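Local coordinates for protein glucosamine kinase (Streptacidiphilus jiangxiensis, PDB 6HWJ) that phosphorylates D-glucosamine to D-glucosamine 6-phosphate using ATP, with magnesium ions as cofactor, at residues G158-M163 / G223-R228; H298-V303 / V315-G320. All coordinates share one frame; numbering follows the deposited sequence.

How the interactions relate
Interaction 1 joins the loop of residues 158-163 to the helix segment 223-228; interaction 2 brings together the two loops 298-303 and 315-320 of the active site, the centres of the two contacts lying about 13 Å apart. They share a border. Glu162 O lies 2.9 Å from Val315 N, a probable hydrogen bond, and Phe160 CE2 packs 3.7 Å from Val315 CG1. On the helix side Thr226 OG1 comes within 3.2 Å of Phe301 CE2. Interaction 2 contains Asp300 of the glucosamine site and Asp317, which binds the two magnesium ions of the site. The side chain of Leu225 is about 13 Å from a bound magnesium ion, so interaction 1 lies next to the substrate- and metal-binding loops but outside the site.

Interaction 1. Residues G158-M163 / G223-R228; sequences GGFTEM and GTLTAR
A chi1 of -177° sets the Phe160 ring opposite its own amide nitrogen and swings it toward the helix, while Glu162 has CG anti to its carbonyl carbon and runs extended past Leu225 to Arg228. The ring of Phe160 comes in by its edge: CE1 lies 3.5 Å from Leu225 O, near the ring plane, and Arg228 CB is also at the ring edge. Leu225 packs its CG against Phe160 CZ and its CD1 against Glu162 CB, 3.7 Å away, both from the side of the loop. At the outer margin Arg228 NH1 donates to Glu162 OE2 at 3.0 Å in a salt bridge (N-H...O 156°). The carboxylate oxygen lies in the guanidinium plane, yet the donor stands well above the carboxylate plane, and the two planes are 67° apart. Thr224 CG2 lies over the centre of one guanidinium face. The loop follows helix 148-157, which ends in a Schellman motif with Gly159 as C-prime residue, and leads to strand 166-172. Tyr313 of strand 312-315 touches both Glu162 and Leu225, and helix 362-386 packs against Thr226 and Ala227 of helix 212-234.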
loop_
_atom_site.group_PDB
_atom_site.type_symbol
_atom_site.label_atom_id
_atom_site.label_comp_id
_atom_site.label_asym_id
_atom_site.label_seq_id
_atom_site.Cartn_x
_atom_site.Cartn_y
_atom_site.Cartn_z
ATOM N N GLY A 158 16.311 7.627 -4.112
ATOM C CA GLY A 158 16.563 7.200 -5.462
ATOM C C GLY A 158 16.106 8.159 -6.539
ATOM O O GLY A 158 16.173 7.806 -7.719
ATOM N N GLY A 159 15.636 9.350 -6.174
ATOM C CA GLY A 159 15.174 10.312 -7.148
ATOM C C GLY A 159 13.788 10.072 -7.693
ATOM O O GLY A 159 13.367 10.794 -8.595
ATOM N N PHE A 160 13.074 9.066 -7.196
ATOM C CA PHE A 160 11.692 8.836 -7.609
ATOM C C PHE A 160 10.789 9.959 -7.100
ATOM O O PHE A 160 10.780 10.265 -5.904
ATOM C CB PHE A 160 11.245 7.479 -7.074
ATOM C CG PHE A 160 9.865 7.077 -7.472
ATOM C CD1 PHE A 160 9.634 6.440 -8.683
ATOM C CD2 PHE A 160 8.795 7.304 -6.620
ATOM C CE1 PHE A 160 8.347 6.043 -9.033
ATOM C CE2 PHE A 160 7.516 6.936 -6.975
ATOM C CZ PHE A 160 7.301 6.287 -8.190
ATOM N N THR A 161 10.027 10.574 -8.009
ATOM C CA THR A 161 9.164 11.705 -7.647
ATOM C C THR A 161 7.691 11.477 -7.951
ATOM O O THR A 161 6.878 12.369 -7.686
ATOM C CB THR A 161 9.610 12.993 -8.361
ATOM O OG1 THR A 161 9.473 12.843 -9.791
ATOM C CG2 THR A 161 11.059 13.308 -8.024
ATOM N N GLU A 162 7.309 10.319 -8.504
ATOM C CA GLU A 162 5.903 10.088 -8.844
ATOM C C GLU A 162 5.160 9.524 -7.633
ATOM O O GLU A 162 4.649 8.415 -7.622
ATOM C CB GLU A 162 5.797 9.177 -10.057
ATOM C CG GLU A 162 6.118 9.915 -11.351
ATOM C CD GLU A 162 6.155 8.997 -12.537
ATOM O OE1 GLU A 162 5.124 8.881 -13.226
ATOM O OE2 GLU A 162 7.220 8.387 -12.759
ATOM N N MET A 163 5.150 10.349 -6.589
ATOM C CA MET A 163 4.486 10.095 -5.325
ATOM C C MET A 163 4.306 11.448 -4.635
ATOM O O MET A 163 5.028 12.392 -4.952
ATOM C CB MET A 163 5.311 9.149 -4.445
ATOM C CG MET A 163 6.691 9.654 -4.122
ATOM S SD MET A 163 7.597 8.568 -2.980
ATOM C CE MET A 163 9.201 9.314 -2.997
ATOM N N GLY A 223 3.540 1.848 -16.563
ATOM C CA GLY A 223 4.676 0.953 -16.696
ATOM C C GLY A 223 5.989 1.653 -16.418
ATOM O O GLY A 223 6.859 1.114 -15.740
ATOM N N THR A 224 6.154 2.868 -16.943
ATOM C CA THR A 224 7.354 3.638 -16.651
ATOM C C THR A 224 7.459 3.956 -15.160
ATOM O O THR A 224 8.549 3.865 -14.569
ATOM C CB THR A 224 7.357 4.919 -17.514
ATOM O OG1 THR A 224 7.594 4.563 -18.882
ATOM C CG2 THR A 224 8.414 5.890 -17.051
ATOM N N LEU A 225 6.342 4.313 -14.532
ATOM C CA LEU A 225 6.351 4.633 -13.105
ATOM C C LEU A 225 6.775 3.427 -12.273
ATOM O O LEU A 225 7.622 3.544 -11.376
ATOM C CB LEU A 225 4.956 5.131 -12.668
ATOM C CG LEU A 225 4.733 5.467 -11.190
ATOM C CD1 LEU A 225 3.538 6.402 -11.028
ATOM C CD2 LEU A 225 4.473 4.198 -10.344
ATOM N N THR A 226 6.200 2.262 -12.565
ATOM C CA THR A 226 6.521 1.035 -11.851
ATOM C C THR A 226 8.000 0.682 -11.989
ATOM O O THR A 226 8.624 0.237 -11.020
ATOM C CB THR A 226 5.657 -0.114 -12.379
ATOM O OG1 THR A 226 4.274 0.271 -12.374
ATOM C CG2 THR A 226 5.848 -1.372 -11.525
ATOM N N ALA A 227 8.574 0.893 -13.178
ATOM C CA ALA A 227 9.990 0.603 -13.392
ATOM C C ALA A 227 10.886 1.574 -12.635
ATOM O O ALA A 227 11.895 1.167 -12.032
ATOM C CB ALA A 227 10.323 0.631 -14.888
ATOM N N ARG A 228 10.539 2.863 -12.646
ATOM C CA ARG A 228 11.279 3.841 -11.856
ATOM C C ARG A 228 11.186 3.512 -10.367
ATOM O O ARG A 228 12.174 3.639 -9.625
ATOM C CB ARG A 228 10.741 5.248 -12.122
ATOM C CG ARG A 228 10.996 5.767 -13.537
ATOM C CD ARG A 228 10.223 7.067 -13.786
ATOM N NE ARG A 228 10.589 7.650 -15.082
ATOM C CZ ARG A 228 9.970 8.689 -15.638
ATOM N NH1 ARG A 228 8.929 9.258 -15.034
ATOM N NH2 ARG A 228 10.381 9.151 -16.808
#

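Interaction 2. Residues H298-V303 / V315-G320; sequences HGDFHV and VVDFDG. With MG (magnesium ion), chain F; MG (magnesium ion), chain C.
His298 meets Val315, Val316 and Phe318 through its imidazole and buries more surface in this contact than any other residue. With CG anti to the backbone N (chi1 -177°), the ring reaches across to the opposite loop, where NE2 donates a nearly straight hydrogen bond (173°) to Val316 O at 2.9 Å; Val316 O lies in the imidazole plane. On the other side of the ring ND1 accepts a hydrogen bond from Asp300 N at 3.1 Å, also in plane, so two bonds fix its rotation and suggest that the proton is on NE2. CD2 lies over one face of the Phe318 ring, 3.4 Å from CE1, the ring planes oblique at 53°; Val315 CG2 touches the same carbon and also meets the edge of Phe301.

Gly320 is next in buried surface. A water joins its N to His298 O and Asp317 O, tying the backbones together.

Asp300, of the glucosamine site, rests its CB 3.7 Å from Gly320 O. Its OD2 and Gly320 O both accept from a second water, itself a magnesium ligand. Asp317 bridges the two metals: OD1 binds one magnesium and OD2 the other, each at 2.2 Å. Gln305 also binds a magnesium. The contact thus places the glucosamine-binding Asp300 close to the metal pair, and the His-Gly-Asp and Asp-Phe-Asp loops resemble the substrate- and metal-binding loops of protein kinase-like phosphotransferases.

The two loops flank the hairpin of strands 306-309 and 312-315; helices 148-157, 212-234 and 335-356 pack on Phe318, His298 and Phe301 respectively.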
loop_
_atom_site.group_PDB
_atom_site.type_symbol
_atom_site.label_atom_id
_atom_site.label_comp_id
_atom_site.label_asym_id
_atom_site.label_seq_id
_atom_site.Cartn_x
_atom_site.Cartn_y
_atom_site.Cartn_z
ATOM N N HIS A 298 6.238 -2.526 -3.650
ATOM C CA HIS A 298 5.033 -1.862 -3.157
ATOM C C HIS A 298 4.165 -2.848 -2.385
ATOM O O HIS A 298 3.783 -2.594 -1.232
ATOM C CB HIS A 298 4.238 -1.246 -4.325
ATOM C CG HIS A 298 3.024 -0.487 -3.893
ATOM N ND1 HIS A 298 1.869 -1.110 -3.458
ATOM C CD2 HIS A 298 2.790 0.855 -3.803
ATOM C CE1 HIS A 298 0.976 -0.188 -3.118
ATOM N NE2 HIS A 298 1.508 1.012 -3.316
ATOM N N GLY A 299 3.820 -3.974 -3.013
ATOM C CA GLY A 299 3.206 -5.087 -2.314
ATOM C C GLY A 299 1.693 -5.080 -2.283
ATOM O O GLY A 299 1.098 -6.070 -1.842
ATOM N N ASP A 300 1.061 -4.007 -2.732
ATOM C CA ASP A 300 -0.401 -3.942 -2.801
ATOM C C ASP A 300 -0.748 -3.024 -3.967
ATOM O O ASP A 300 -1.473 -2.035 -3.825
ATOM C CB ASP A 300 -0.988 -3.461 -1.476
ATOM C CG ASP A 300 -2.509 -3.503 -1.457
ATOM O OD1 ASP A 300 -3.093 -4.341 -2.164
ATOM O OD2 ASP A 300 -3.106 -2.678 -0.735
ATOM N N PHE A 301 -0.190 -3.341 -5.134
ATOM C CA PHE A 301 -0.059 -2.404 -6.248
ATOM C C PHE A 301 -1.200 -2.621 -7.222
ATOM O O PHE A 301 -1.374 -3.731 -7.743
ATOM C CB PHE A 301 1.307 -2.610 -6.912
ATOM C CG PHE A 301 1.752 -1.475 -7.787
ATOM C CD1 PHE A 301 1.853 -0.187 -7.292
ATOM C CD2 PHE A 301 2.114 -1.710 -9.093
ATOM C CE1 PHE A 301 2.274 0.841 -8.100
ATOM C CE2 PHE A 301 2.535 -0.669 -9.905
ATOM C CZ PHE A 301 2.620 0.606 -9.395
ATOM N N HIS A 302 -1.969 -1.563 -7.472
ATOM C CA HIS A 302 -3.100 -1.606 -8.395
ATOM C C HIS A 302 -3.502 -0.166 -8.675
ATOM O O HIS A 302 -2.976 0.774 -8.062
ATOM C CB HIS A 302 -4.259 -2.430 -7.820
ATOM C CG HIS A 302 -4.762 -1.937 -6.502
ATOM N ND1 HIS A 302 -5.615 -0.869 -6.388
ATOM C CD2 HIS A 302 -4.541 -2.376 -5.236
ATOM C CE1 HIS A 302 -5.901 -0.665 -5.110
ATOM N NE2 HIS A 302 -5.255 -1.566 -4.388
ATOM N N VAL A 303 -4.447 0.008 -9.605
ATOM C CA VAL A 303 -4.740 1.365 -10.081
ATOM C C VAL A 303 -5.306 2.224 -8.971
ATOM O O VAL A 303 -5.231 3.449 -9.031
ATOM C CB VAL A 303 -5.710 1.359 -11.288
ATOM C CG1 VAL A 303 -5.146 0.550 -12.420
ATOM C CG2 VAL A 303 -7.096 0.867 -10.862
ATOM N N VAL A 315 2.041 7.521 -6.730
ATOM C CA VAL A 315 1.718 6.252 -6.078
ATOM C C VAL A 315 1.682 6.476 -4.572
ATOM O O VAL A 315 2.471 7.266 -4.017
ATOM C CB VAL A 315 2.709 5.147 -6.475
ATOM C CG1 VAL A 315 4.131 5.549 -6.178
ATOM C CG2 VAL A 315 2.356 3.827 -5.716
ATOM N N VAL A 316 0.732 5.820 -3.903
ATOM C CA VAL A 316 0.594 5.914 -2.453
ATOM C C VAL A 316 0.387 4.518 -1.876
ATOM O O VAL A 316 0.302 3.536 -2.613
ATOM C CB VAL A 316 -0.565 6.834 -2.043
ATOM C CG1 VAL A 316 -0.344 8.232 -2.563
ATOM C CG2 VAL A 316 -1.873 6.294 -2.588
ATOM N N ASP A 317 0.327 4.445 -0.536
ATOM C CA ASP A 317 -0.081 3.233 0.199
ATOM C C ASP A 317 1.015 2.170 0.179
ATOM O O ASP A 317 0.910 1.174 -0.540
ATOM C CB ASP A 317 -1.383 2.696 -0.408
ATOM C CG ASP A 317 -2.143 1.765 0.546
ATOM O OD1 ASP A 317 -1.528 1.240 1.493
ATOM O OD2 ASP A 317 -3.367 1.570 0.325
ATOM N N PHE A 318 2.053 2.355 0.999
ATOM C CA PHE A 318 3.203 1.467 1.041
ATOM C C PHE A 318 3.254 0.574 2.287
ATOM O O PHE A 318 4.339 0.108 2.665
ATOM C CB PHE A 318 4.478 2.296 0.948
ATOM C CG PHE A 318 4.783 2.775 -0.454
ATOM C CD1 PHE A 318 5.384 1.932 -1.361
ATOM C CD2 PHE A 318 4.452 4.058 -0.848
ATOM C CE1 PHE A 318 5.665 2.357 -2.646
ATOM C CE2 PHE A 318 4.725 4.487 -2.129
ATOM C CZ PHE A 318 5.333 3.638 -3.024
ATOM N N ASP A 319 2.100 0.310 2.907
ATOM C CA ASP A 319 2.049 -0.513 4.112
ATOM C C ASP A 319 2.210 -2.001 3.833
ATOM O O ASP A 319 2.429 -2.772 4.773
ATOM C CB ASP A 319 0.713 -0.310 4.836
ATOM C CG ASP A 319 0.618 1.030 5.512
ATOM O OD1 ASP A 319 1.672 1.587 5.881
ATOM O OD2 ASP A 319 -0.515 1.525 5.678
ATOM N N GLY A 320 2.081 -2.425 2.581
ATOM C CA GLY A 320 2.195 -3.828 2.229
ATOM C C GLY A 320 0.854 -4.505 1.994
ATOM O O GLY A 320 -0.222 -3.924 2.136
HETATM MG MG MG F . -2.470 -0.003 3.035
HETATM MG MG MG C . -4.857 2.308 -1.085
HETATM O O HOH W 1 1.628 -1.379 0.019
HETATM O O HOH W 2 5.422 -2.053 0.992
HETATM O O HOH W 3 -1.728 -1.426 1.534
HETATM O O HOH W 4 -4.184 -0.296 1.800
HETATM O O HOH W 5 -6.388 2.857 -2.583
HETATM O O HOH W 6 -4.508 4.319 -1.176
HETATM O O HOH W 7 -6.337 3.083 0.301
HETATM O O HOH W 8 -3.277 -1.767 3.461
#